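Local coordinates for protein putative acyl-CoA dehydrogenase (Burkholderia xenovorans, PDB 5JSC) that belongs to the acyl-CoA dehydrogenase family of flavoproteins and binds flavin-adenine dinucleotide between a beta domain and helical domains, at residues I141-L146 with D185-F190; S147-G152 with D174-S179; A338-S343 with G383-Q388. All coordinates share one frame; numbering follows the deposited sequence.

Contact 1: residues I141-L146 with D185-F190; sequences IAAFAL and DFYVVF. With FAD (flavin-adenine dinucleotide), chain M.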
# COMPACT_ATOMS: atom_id res chain seq x y z
N ILE C 141 4.33 40.62 11.72
CA ILE C 141 4.00 39.36 11.07
C ILE C 141 5.06 39.06 10.01
O ILE C 141 5.34 39.90 9.14
CB ILE C 141 2.59 39.44 10.44
CG1 ILE C 141 1.55 39.67 11.55
CG2 ILE C 141 2.28 38.18 9.65
CD1 ILE C 141 0.13 39.85 11.03
N ALA C 142 5.65 37.86 10.09
CA ALA C 142 6.76 37.46 9.24
C ALA C 142 6.29 36.66 8.04
O ALA C 142 5.20 36.08 8.04
CB ALA C 142 7.78 36.64 10.05
N ALA C 143 7.15 36.59 7.02
CA ALA C 143 6.87 35.80 5.83
C ALA C 143 8.19 35.40 5.17
O ALA C 143 9.21 36.08 5.31
CB ALA C 143 5.99 36.57 4.84
N PHE C 144 8.13 34.29 4.43
CA PHE C 144 9.28 33.61 3.84
C PHE C 144 8.98 33.47 2.35
O PHE C 144 8.11 32.68 1.97
CB PHE C 144 9.44 32.24 4.51
CG PHE C 144 10.61 31.42 4.04
CD1 PHE C 144 11.88 31.63 4.56
CD2 PHE C 144 10.42 30.35 3.16
CE1 PHE C 144 12.95 30.84 4.17
CE2 PHE C 144 11.50 29.55 2.77
CZ PHE C 144 12.76 29.80 3.28
N ALA C 145 9.66 34.24 1.51
CA ALA C 145 9.31 34.34 0.09
C ALA C 145 10.39 33.70 -0.78
O ALA C 145 11.36 34.34 -1.19
CB ALA C 145 9.06 35.80 -0.32
N LEU C 146 10.19 32.42 -1.09
CA LEU C 146 11.14 31.60 -1.83
C LEU C 146 10.57 31.13 -3.16
O LEU C 146 11.20 31.32 -4.21
CB LEU C 146 11.55 30.39 -0.97
CG LEU C 146 12.60 29.45 -1.56
CD1 LEU C 146 13.90 30.22 -1.82
CD2 LEU C 146 12.85 28.25 -0.64
N ASP C 185 4.36 42.06 7.72
CA ASP C 185 5.06 43.32 7.87
C ASP C 185 6.41 43.32 7.17
O ASP C 185 6.94 44.40 6.85
CB ASP C 185 5.24 43.64 9.36
CG ASP C 185 3.92 43.95 10.03
OD1 ASP C 185 3.33 45.00 9.70
OD2 ASP C 185 3.46 43.14 10.86
N PHE C 186 6.97 42.15 6.89
CA PHE C 186 8.19 42.04 6.11
C PHE C 186 8.22 40.65 5.50
O PHE C 186 7.55 39.73 5.97
CB PHE C 186 9.44 42.28 6.96
CG PHE C 186 9.67 41.23 8.01
CD1 PHE C 186 10.37 40.06 7.71
CD2 PHE C 186 9.16 41.39 9.30
CE1 PHE C 186 10.56 39.08 8.68
CE2 PHE C 186 9.35 40.42 10.26
CZ PHE C 186 10.05 39.26 9.95
N TYR C 187 9.03 40.53 4.45
CA TYR C 187 9.25 39.29 3.72
C TYR C 187 10.74 39.03 3.67
O TYR C 187 11.49 39.92 3.29
CB TYR C 187 8.69 39.38 2.29
CG TYR C 187 7.22 39.66 2.24
CD1 TYR C 187 6.73 40.97 2.26
CD2 TYR C 187 6.30 38.62 2.18
CE1 TYR C 187 5.38 41.22 2.23
CE2 TYR C 187 4.95 38.86 2.14
CZ TYR C 187 4.48 40.16 2.17
OH TYR C 187 3.12 40.38 2.14
N VAL C 188 11.17 37.83 4.04
CA VAL C 188 12.52 37.39 3.71
C VAL C 188 12.47 36.88 2.27
O VAL C 188 11.83 35.85 1.99
CB VAL C 188 13.04 36.31 4.67
CG1 VAL C 188 14.38 35.79 4.19
CG2 VAL C 188 13.17 36.88 6.07
N VAL C 189 13.12 37.59 1.35
CA VAL C 189 13.01 37.34 -0.08
C VAL C 189 14.34 36.81 -0.59
O VAL C 189 15.40 37.40 -0.32
CB VAL C 189 12.63 38.62 -0.85
CG1 VAL C 189 12.51 38.34 -2.36
CG2 VAL C 189 11.33 39.22 -0.31
N PHE C 190 14.29 35.72 -1.35
CA PHE C 190 15.48 35.16 -1.98
C PHE C 190 15.46 35.52 -3.45
O PHE C 190 14.43 35.36 -4.12
CB PHE C 190 15.55 33.64 -1.77
CG PHE C 190 15.60 33.27 -0.31
CD1 PHE C 190 14.43 33.17 0.43
CD2 PHE C 190 16.82 33.09 0.32
CE1 PHE C 190 14.47 32.87 1.78
CE2 PHE C 190 16.87 32.78 1.68
CZ PHE C 190 15.69 32.68 2.41
PA FAD M . 6.61 21.94 -8.66
O1A FAD M . 7.97 22.41 -8.28
O2A FAD M . 6.15 22.20 -10.09
O5B FAD M . 6.54 20.38 -8.34
C5B FAD M . 5.36 19.64 -8.72
C4B FAD M . 5.53 18.26 -8.13
O4B FAD M . 6.66 17.63 -8.76
C3B FAD M . 5.89 18.23 -6.65
O3B FAD M . 4.77 18.43 -5.80
C2B FAD M . 6.52 16.84 -6.52
O2B FAD M . 5.50 15.85 -6.36
C1B FAD M . 7.20 16.66 -7.89
N9A FAD M . 8.65 16.81 -7.89
C8A FAD M . 9.37 17.91 -7.51
N7A FAD M . 10.66 17.80 -7.71
C5A FAD M . 10.80 16.53 -8.25
C6A FAD M . 11.93 15.81 -8.70
N6A FAD M . 13.18 16.28 -8.64
N1A FAD M . 11.73 14.57 -9.20
C2A FAD M . 10.48 14.09 -9.23
N3A FAD M . 9.34 14.68 -8.84
C4A FAD M . 9.57 15.91 -8.36
N1 FAD M . 6.42 28.87 -0.69
C2 FAD M . 7.14 29.90 -0.14
O2 FAD M . 8.18 30.33 -0.66
N3 FAD M . 6.70 30.49 1.02
C4 FAD M . 5.56 30.14 1.72
O4 FAD M . 5.21 30.79 2.70
C4X FAD M . 4.83 29.04 1.16
N5 FAD M . 3.71 28.70 1.72
C5X FAD M . 2.90 27.78 1.07
C6 FAD M . 1.63 27.52 1.58
C7 FAD M . 0.74 26.69 0.91
C7M FAD M . -0.64 26.48 1.48
C8 FAD M . 1.14 26.08 -0.30
C8M FAD M . 0.20 25.18 -1.06
C9 FAD M . 2.41 26.33 -0.80
C9A FAD M . 3.29 27.17 -0.13
N10 FAD M . 4.55 27.52 -0.67
C10 FAD M . 5.33 28.47 -0.06
C1' FAD M . 4.95 26.96 -1.97
C2' FAD M . 5.46 25.52 -1.88
O2' FAD M . 6.73 25.47 -1.23
C3' FAD M . 5.59 24.95 -3.29
O3' FAD M . 4.26 24.81 -3.77
C4' FAD M . 6.30 23.59 -3.34
O4' FAD M . 7.69 23.79 -3.09
C5' FAD M . 6.10 22.91 -4.68
O5' FAD M . 6.55 23.81 -5.71
P FAD M . 5.56 24.00 -6.98
O1P FAD M . 4.18 24.33 -6.54
O2P FAD M . 6.18 24.98 -7.93
O3P FAD M . 5.53 22.57 -7.68

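Contact 2: residues S147-G152 with D174-S179; sequences SEPEAG and DKTWIS. With FAD (flavin-adenine dinucleotide), chain M.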
# COMPACT_ATOMS: atom_id res chain seq x y z
N SER C 147 9.37 30.54 -3.13
CA SER C 147 8.76 29.94 -4.31
C SER C 147 8.32 30.99 -5.34
O SER C 147 7.94 32.11 -5.00
CB SER C 147 7.55 29.11 -3.89
OG SER C 147 7.93 28.10 -2.97
N GLU C 148 8.32 30.58 -6.60
CA GLU C 148 7.95 31.40 -7.74
C GLU C 148 6.95 30.64 -8.59
O GLU C 148 6.88 29.41 -8.53
CB GLU C 148 9.19 31.76 -8.57
CG GLU C 148 10.25 32.46 -7.75
CD GLU C 148 11.45 32.88 -8.54
OE1 GLU C 148 11.63 32.41 -9.68
OE2 GLU C 148 12.24 33.69 -8.00
N PRO C 149 6.16 31.35 -9.41
CA PRO C 149 5.20 30.65 -10.28
C PRO C 149 5.83 29.55 -11.11
O PRO C 149 5.21 28.49 -11.31
CB PRO C 149 4.64 31.78 -11.16
CG PRO C 149 4.71 32.99 -10.25
CD PRO C 149 6.02 32.82 -9.49
N GLU C 150 7.04 29.75 -11.60
CA GLU C 150 7.68 28.77 -12.46
C GLU C 150 8.69 27.89 -11.74
O GLU C 150 9.26 27.00 -12.38
CB GLU C 150 8.35 29.46 -13.64
CG GLU C 150 7.38 30.29 -14.46
CD GLU C 150 6.10 29.54 -14.77
OE1 GLU C 150 6.17 28.51 -15.48
OE2 GLU C 150 5.02 29.96 -14.30
N ALA C 151 8.90 28.09 -10.43
CA ALA C 151 9.92 27.32 -9.72
C ALA C 151 9.60 27.30 -8.23
O ALA C 151 9.77 28.32 -7.55
CB ALA C 151 11.31 27.90 -9.96
N GLY C 152 9.18 26.15 -7.72
CA GLY C 152 8.99 25.93 -6.30
C GLY C 152 9.94 24.86 -5.79
O GLY C 152 10.76 25.13 -4.90
N ASP C 174 8.51 37.74 -9.66
CA ASP C 174 7.38 37.31 -8.85
C ASP C 174 7.77 36.22 -7.87
O ASP C 174 8.60 35.36 -8.18
CB ASP C 174 6.22 36.80 -9.73
CG ASP C 174 5.40 37.94 -10.35
OD1 ASP C 174 5.98 38.94 -10.77
OD2 ASP C 174 4.16 37.82 -10.40
N LYS C 175 7.16 36.25 -6.69
CA LYS C 175 7.11 35.13 -5.77
C LYS C 175 5.66 34.74 -5.61
O LYS C 175 4.77 35.59 -5.76
CB LYS C 175 7.71 35.49 -4.39
CG LYS C 175 9.19 35.84 -4.41
CD LYS C 175 10.02 34.66 -4.91
CE LYS C 175 11.48 34.88 -4.60
NZ LYS C 175 12.36 33.80 -5.17
N THR C 176 5.38 33.48 -5.32
CA THR C 176 3.97 33.13 -5.14
C THR C 176 3.82 31.99 -4.13
O THR C 176 4.80 31.41 -3.65
CB THR C 176 3.30 32.81 -6.49
OG1 THR C 176 1.89 32.91 -6.32
CG2 THR C 176 3.67 31.40 -6.99
N TRP C 177 2.56 31.71 -3.79
CA TRP C 177 2.18 30.83 -2.68
C TRP C 177 2.74 31.34 -1.36
O TRP C 177 3.08 30.54 -0.48
CB TRP C 177 2.63 29.37 -2.88
CG TRP C 177 2.44 28.83 -4.27
CD1 TRP C 177 3.43 28.43 -5.14
CD2 TRP C 177 1.20 28.61 -4.95
NE1 TRP C 177 2.88 28.00 -6.32
CE2 TRP C 177 1.51 28.10 -6.24
CE3 TRP C 177 -0.14 28.81 -4.61
CZ2 TRP C 177 0.53 27.80 -7.17
CZ3 TRP C 177 -1.12 28.50 -5.54
CH2 TRP C 177 -0.78 28.00 -6.81
N ILE C 178 2.85 32.65 -1.20
CA ILE C 178 3.57 33.20 -0.05
C ILE C 178 2.62 33.28 1.14
O ILE C 178 1.67 34.06 1.13
CB ILE C 178 4.19 34.57 -0.37
CG1 ILE C 178 5.17 34.44 -1.54
CG2 ILE C 178 4.90 35.12 0.87
CD1 ILE C 178 6.14 33.27 -1.40
N SER C 179 2.89 32.46 2.17
CA SER C 179 2.11 32.49 3.39
C SER C 179 2.21 33.85 4.08
O SER C 179 3.29 34.44 4.15
CB SER C 179 2.60 31.40 4.34
OG SER C 179 2.32 30.12 3.81
PA FAD M . 6.61 21.94 -8.66
O1A FAD M . 7.97 22.41 -8.28
O2A FAD M . 6.15 22.20 -10.09
O5B FAD M . 6.54 20.38 -8.34
C5B FAD M . 5.36 19.64 -8.72
C4B FAD M . 5.53 18.26 -8.13
O4B FAD M . 6.66 17.63 -8.76
C3B FAD M . 5.89 18.23 -6.65
O3B FAD M . 4.77 18.43 -5.80
C2B FAD M . 6.52 16.84 -6.52
O2B FAD M . 5.50 15.85 -6.36
C1B FAD M . 7.20 16.66 -7.89
N9A FAD M . 8.65 16.81 -7.89
C8A FAD M . 9.37 17.91 -7.51
N7A FAD M . 10.66 17.80 -7.71
C5A FAD M . 10.80 16.53 -8.25
C6A FAD M . 11.93 15.81 -8.70
N6A FAD M . 13.18 16.28 -8.64
N1A FAD M . 11.73 14.57 -9.20
C2A FAD M . 10.48 14.09 -9.23
N3A FAD M . 9.34 14.68 -8.84
C4A FAD M . 9.57 15.91 -8.36
N1 FAD M . 6.42 28.87 -0.69
C2 FAD M . 7.14 29.90 -0.14
O2 FAD M . 8.18 30.33 -0.66
N3 FAD M . 6.70 30.49 1.02
C4 FAD M . 5.56 30.14 1.72
O4 FAD M . 5.21 30.79 2.70
C4X FAD M . 4.83 29.04 1.16
N5 FAD M . 3.71 28.70 1.72
C5X FAD M . 2.90 27.78 1.07
C6 FAD M . 1.63 27.52 1.58
C7 FAD M . 0.74 26.69 0.91
C7M FAD M . -0.64 26.48 1.48
C8 FAD M . 1.14 26.08 -0.30
C8M FAD M . 0.20 25.18 -1.06
C9 FAD M . 2.41 26.33 -0.80
C9A FAD M . 3.29 27.17 -0.13
N10 FAD M . 4.55 27.52 -0.67
C10 FAD M . 5.33 28.47 -0.06
C1' FAD M . 4.95 26.96 -1.97
C2' FAD M . 5.46 25.52 -1.88
O2' FAD M . 6.73 25.47 -1.23
C3' FAD M . 5.59 24.95 -3.29
O3' FAD M . 4.26 24.81 -3.77
C4' FAD M . 6.30 23.59 -3.34
O4' FAD M . 7.69 23.79 -3.09
C5' FAD M . 6.10 22.91 -4.68
O5' FAD M . 6.55 23.81 -5.71
P FAD M . 5.56 24.00 -6.98
O1P FAD M . 4.18 24.33 -6.54
O2P FAD M . 6.18 24.98 -7.93
O3P FAD M . 5.53 22.57 -7.68
O HOH W 1 5.00 27.40 -8.25

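Contact 3: residues A338-S343 with G383-Q388; sequences AKWHAS and GATEVQ. With FAD (flavin-adenine dinucleotide), chain M; SO4 (sulfate ion), chain P.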
# COMPACT_ATOMS: atom_id res chain seq x y z
N ALA C 338 11.01 12.77 8.82
CA ALA C 338 9.87 13.09 9.67
C ALA C 338 8.79 13.81 8.89
O ALA C 338 7.60 13.49 9.01
CB ALA C 338 10.33 13.95 10.85
N LYS C 339 9.18 14.81 8.08
CA LYS C 339 8.20 15.59 7.33
C LYS C 339 7.46 14.71 6.34
O LYS C 339 6.23 14.75 6.24
CB LYS C 339 8.92 16.75 6.62
CG LYS C 339 8.02 17.88 6.11
CD LYS C 339 7.49 17.62 4.71
CE LYS C 339 6.65 18.79 4.21
NZ LYS C 339 6.11 18.55 2.82
N TRP C 340 8.20 13.89 5.61
CA TRP C 340 7.62 12.92 4.68
C TRP C 340 6.64 11.99 5.39
O TRP C 340 5.46 11.90 5.02
CB TRP C 340 8.78 12.15 4.04
CG TRP C 340 8.50 10.86 3.31
CD1 TRP C 340 7.30 10.38 2.87
CD2 TRP C 340 9.48 9.90 2.94
NE1 TRP C 340 7.48 9.16 2.24
CE2 TRP C 340 8.82 8.85 2.27
CE3 TRP C 340 10.87 9.82 3.10
CZ2 TRP C 340 9.49 7.74 1.79
CZ3 TRP C 340 11.54 8.71 2.62
CH2 TRP C 340 10.85 7.69 1.96
N HIS C 341 7.11 11.28 6.41
CA HIS C 341 6.30 10.24 7.04
C HIS C 341 5.08 10.83 7.74
O HIS C 341 3.96 10.30 7.64
CB HIS C 341 7.15 9.46 8.04
CG HIS C 341 6.47 8.27 8.64
ND1 HIS C 341 5.50 8.37 9.62
CD2 HIS C 341 6.65 6.95 8.42
CE1 HIS C 341 5.09 7.16 9.95
NE2 HIS C 341 5.78 6.28 9.24
N ALA C 342 5.28 11.92 8.48
CA ALA C 342 4.16 12.44 9.26
C ALA C 342 3.09 13.06 8.36
O ALA C 342 1.90 12.95 8.65
CB ALA C 342 4.66 13.46 10.29
N SER C 343 3.49 13.72 7.26
CA SER C 343 2.48 14.33 6.40
C SER C 343 1.74 13.27 5.59
O SER C 343 0.50 13.31 5.48
CB SER C 343 3.11 15.37 5.47
OG SER C 343 4.09 14.79 4.62
N GLY C 383 8.69 21.75 0.88
CA GLY C 383 9.30 20.67 0.14
C GLY C 383 8.37 19.49 -0.04
O GLY C 383 8.00 18.85 0.95
N ALA C 384 7.98 19.18 -1.27
CA ALA C 384 7.00 18.13 -1.50
C ALA C 384 7.55 16.77 -1.07
O ALA C 384 8.77 16.55 -0.98
CB ALA C 384 6.60 18.09 -2.98
N THR C 385 6.63 15.84 -0.78
CA THR C 385 7.04 14.50 -0.38
C THR C 385 8.15 13.93 -1.24
O THR C 385 9.14 13.38 -0.73
CB THR C 385 5.83 13.57 -0.44
OG1 THR C 385 4.89 13.99 0.55
CG2 THR C 385 6.24 12.11 -0.19
N GLU C 386 8.01 14.07 -2.56
CA GLU C 386 8.98 13.47 -3.47
C GLU C 386 10.35 14.11 -3.32
O GLU C 386 11.37 13.43 -3.45
CB GLU C 386 8.46 13.59 -4.91
CG GLU C 386 7.17 12.76 -5.17
CD GLU C 386 5.92 13.25 -4.42
OE1 GLU C 386 5.78 14.48 -4.23
OE2 GLU C 386 5.09 12.40 -4.03
N VAL C 387 10.40 15.41 -3.03
CA VAL C 387 11.67 16.07 -2.73
C VAL C 387 12.29 15.47 -1.47
O VAL C 387 13.49 15.19 -1.43
CB VAL C 387 11.46 17.59 -2.58
CG1 VAL C 387 12.73 18.28 -2.10
CG2 VAL C 387 10.99 18.20 -3.90
N GLN C 388 11.47 15.25 -0.43
CA GLN C 388 11.99 14.66 0.80
C GLN C 388 12.55 13.26 0.54
O GLN C 388 13.61 12.90 1.08
CB GLN C 388 10.89 14.59 1.88
CG GLN C 388 10.12 15.89 2.11
CD GLN C 388 10.98 17.05 2.63
OE1 GLN C 388 12.08 16.84 3.14
NE2 GLN C 388 10.46 18.26 2.51
PA FAD M . 6.61 21.94 -8.66
O1A FAD M . 7.97 22.41 -8.28
O2A FAD M . 6.15 22.20 -10.09
O5B FAD M . 6.54 20.38 -8.34
C5B FAD M . 5.36 19.64 -8.72
C4B FAD M . 5.53 18.26 -8.13
O4B FAD M . 6.66 17.63 -8.76
C3B FAD M . 5.89 18.23 -6.65
O3B FAD M . 4.77 18.43 -5.80
C2B FAD M . 6.52 16.84 -6.52
O2B FAD M . 5.50 15.85 -6.36
C1B FAD M . 7.20 16.66 -7.89
N9A FAD M . 8.65 16.81 -7.89
C8A FAD M . 9.37 17.91 -7.51
N7A FAD M . 10.66 17.80 -7.71
C5A FAD M . 10.80 16.53 -8.25
C6A FAD M . 11.93 15.81 -8.70
N6A FAD M . 13.18 16.28 -8.64
N1A FAD M . 11.73 14.57 -9.20
C2A FAD M . 10.48 14.09 -9.23
N3A FAD M . 9.34 14.68 -8.84
C4A FAD M . 9.57 15.91 -8.36
N1 FAD M . 6.42 28.87 -0.69
C2 FAD M . 7.14 29.90 -0.14
O2 FAD M . 8.18 30.33 -0.66
N3 FAD M . 6.70 30.49 1.02
C4 FAD M . 5.56 30.14 1.72
O4 FAD M . 5.21 30.79 2.70
C4X FAD M . 4.83 29.04 1.16
N5 FAD M . 3.71 28.70 1.72
C5X FAD M . 2.90 27.78 1.07
C6 FAD M . 1.63 27.52 1.58
C7 FAD M . 0.74 26.69 0.91
C7M FAD M . -0.64 26.48 1.48
C8 FAD M . 1.14 26.08 -0.30
C8M FAD M . 0.20 25.18 -1.06
C9 FAD M . 2.41 26.33 -0.80
C9A FAD M . 3.29 27.17 -0.13
N10 FAD M . 4.55 27.52 -0.67
C10 FAD M . 5.33 28.47 -0.06
C1' FAD M . 4.95 26.96 -1.97
C2' FAD M . 5.46 25.52 -1.88
O2' FAD M . 6.73 25.47 -1.23
C3' FAD M . 5.59 24.95 -3.29
O3' FAD M . 4.26 24.81 -3.77
C4' FAD M . 6.30 23.59 -3.34
O4' FAD M . 7.69 23.79 -3.09
C5' FAD M . 6.10 22.91 -4.68
O5' FAD M . 6.55 23.81 -5.71
P FAD M . 5.56 24.00 -6.98
O1P FAD M . 4.18 24.33 -6.54
O2P FAD M . 6.18 24.98 -7.93
O3P FAD M . 5.53 22.57 -7.68
S SO4 P . 3.35 3.25 9.64
O1 SO4 P . 3.63 3.48 11.06
O2 SO4 P . 4.62 3.19 8.90
O3 SO4 P . 2.54 4.35 9.10
O4 SO4 P . 2.67 1.96 9.51
O HOH W 2 5.60 15.76 2.54

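Contact 1: residues I141-L146 with D185-F190
Phe144 and Phe190 meet as an offset edge-to-face pair where two parallel strands of the middle beta domain of the acyl-CoA dehydrogenase fold run side by side. Strand 144-145 is an outermost strand within the chain of a four-stranded mixed sheet, and 186-192 lies next to it. Phe190 turns its edge toward the face of Phe144, with ring centroids 5.3 Å apart and planes inclined at 63°. The CB of Phe144 leaves the sheet on the side shared with Val188, and with CG anti to the backbone N (chi1 -178°) the ring swings over to Phe190. Leu146 CD1 lies 3.7 Å from Phe190 CD1, adding an aliphatic branch beside the same ring.

Nearer Ile141 and Asp185 the aromatic side chains come from the second strand alone. Phe186 offers a ring face to Ala142, whose CA makes a CH-pi contact, while Ala142 CB lies against the tip atom CZ. Ala143 CB packs 3.4 Å from CD2 of Tyr187; the hydroxyl at the far end of that ring is bonded to Gly182. Helix 103-122 covers Phe144, Phe186 and Val188, whereas Ala145, Tyr187 and Val189 pack on strand 168-179.

The main chains supply the parallel pairing. Val188 is gripped through both its polar backbone atoms, its N giving to Ala143 O and its O receiving Ala145 N at 2.7 Å; Ala145 O then takes Phe190 N. Phe144 O, turned from the pairing, accepts from FAD N3 at 2.8 Å, and just beyond the strand Leu146 N gives to FAD O2. At the opposite end, Asp185 folds back on Ile141, its OD2 receiving Ile141 N through the anti lone pair at 2.8 Å.

Contact 2: residues S147-G152 with D174-S179
Lys175 and Glu148 join a loop to a strand through a salt bridge, and the lysine can be followed atom by atom to it. Its CB, 3.4 Å from Ser147 O, starts away from the loop overall. A bend at chi2 (-61°) brings the chain back, so that CD passes 3.3 Å from the same carbonyl oxygen and also touches Glu148 CG. Beyond CD the chain is extended; CE approaches Glu148 OE2, and NZ donates to that oxygen at 2.8 Å, on its anti side and 23° out of the carboxylate plane. NZ also donates to the carbonyls of Leu146 and Phe190, while Glu148 itself is held by the backbone N atoms of Thr159 and Leu160, which probably fixes the buried charge pair in place.

This loop follows strand 144-145 of the middle beta domain and makes a type I turn from Glu148 to Ala151; strand 168-179 turns a corner at Trp177, and both segments give hydrogen bonds to the flavin. Ser147 O accepts Thr176 N from above the carbonyl plane, and Thr176 CG2 fits against Pro149. On the flavin side, Ser147 N gives FAD O2 a bond of 2.7 Å and its OG donates to FAD N1. Past the corner, Ser179 gives its backbone N to FAD O4 and its OG to FAD N5 at 2.9 Å. A water in the plane of the Trp177 indole accepts from NE1 and lies 2.7 Å from FAD O2P, while Arg287 of the second subunit bonds to Pro149 O.

Contact 3: residues A338-S343 with G383-Q388
Lys339 reaches from one helix to the turn leading into another and donates through NZ to Gly383 O at 2.7 Å; the same NZ is also bonded to the carbonyls of Leu378 and Tyr381. Its CG is anti to the backbone N (chi1 -164°), and a bend at chi2 directs the extended remainder of the chain at the Gly383 carbonyl. Gln388 NE2 reaches that oxygen at 3.0 Å from the opposite face of its plane, so two donors grip it. Beside this shared carbonyl oxygen the packing is close: Gln388 crosses Lys339 at about a right angle, with NE2 3.8 Å from Lys339 CD, its CB rests against Trp340 CB, and Thr385 CG2 touches Trp340 CD1 at 3.7 Å.

Both segments belong to the helical C-terminal domain of the acyl-CoA dehydrogenase fold, where helix 332-356 meets the start of helix 385-405, with Ala384 as N-cap. The looser part lies between the hydroxyls of Ser343 and Thr385, 4.2 Å apart, OG to OG1; a water bridges them, donating to both and accepting from Lys339 NZ. Ser343 OG turns back to donate to Lys339 O, and Thr385 OG1 is also bonded to Glu344.

Trp340 packs on Leu309 of the third subunit, whereas Glu386 lies on the FAD side, where its OE1 accepts from FAD O2B at 2.5 Å and is met by Gln355 of the second subunit.

From the N terminus, the chain passes the early helices and enters contact 1 at 141-146, continuing directly into 147-152. Contact 2 closes first, when strand 168-179 returns to that loop; contact 1 closes just afterwards at 185-190, so the shorter loop sits within the longer one. The two touch, chiefly at Lys175: contact 1 pairs strands of one sheet, contact 2 brings strand 168-179 of another against the loop that follows, and both border the flavin. Contact 3 comes later, in series, closing a largely helical loop of the C-terminal domain. The centres of contacts 2 and 3 are about 19 Å apart and the two do not touch, yet FAD spans all three, with its adenosine ribose at contact 3.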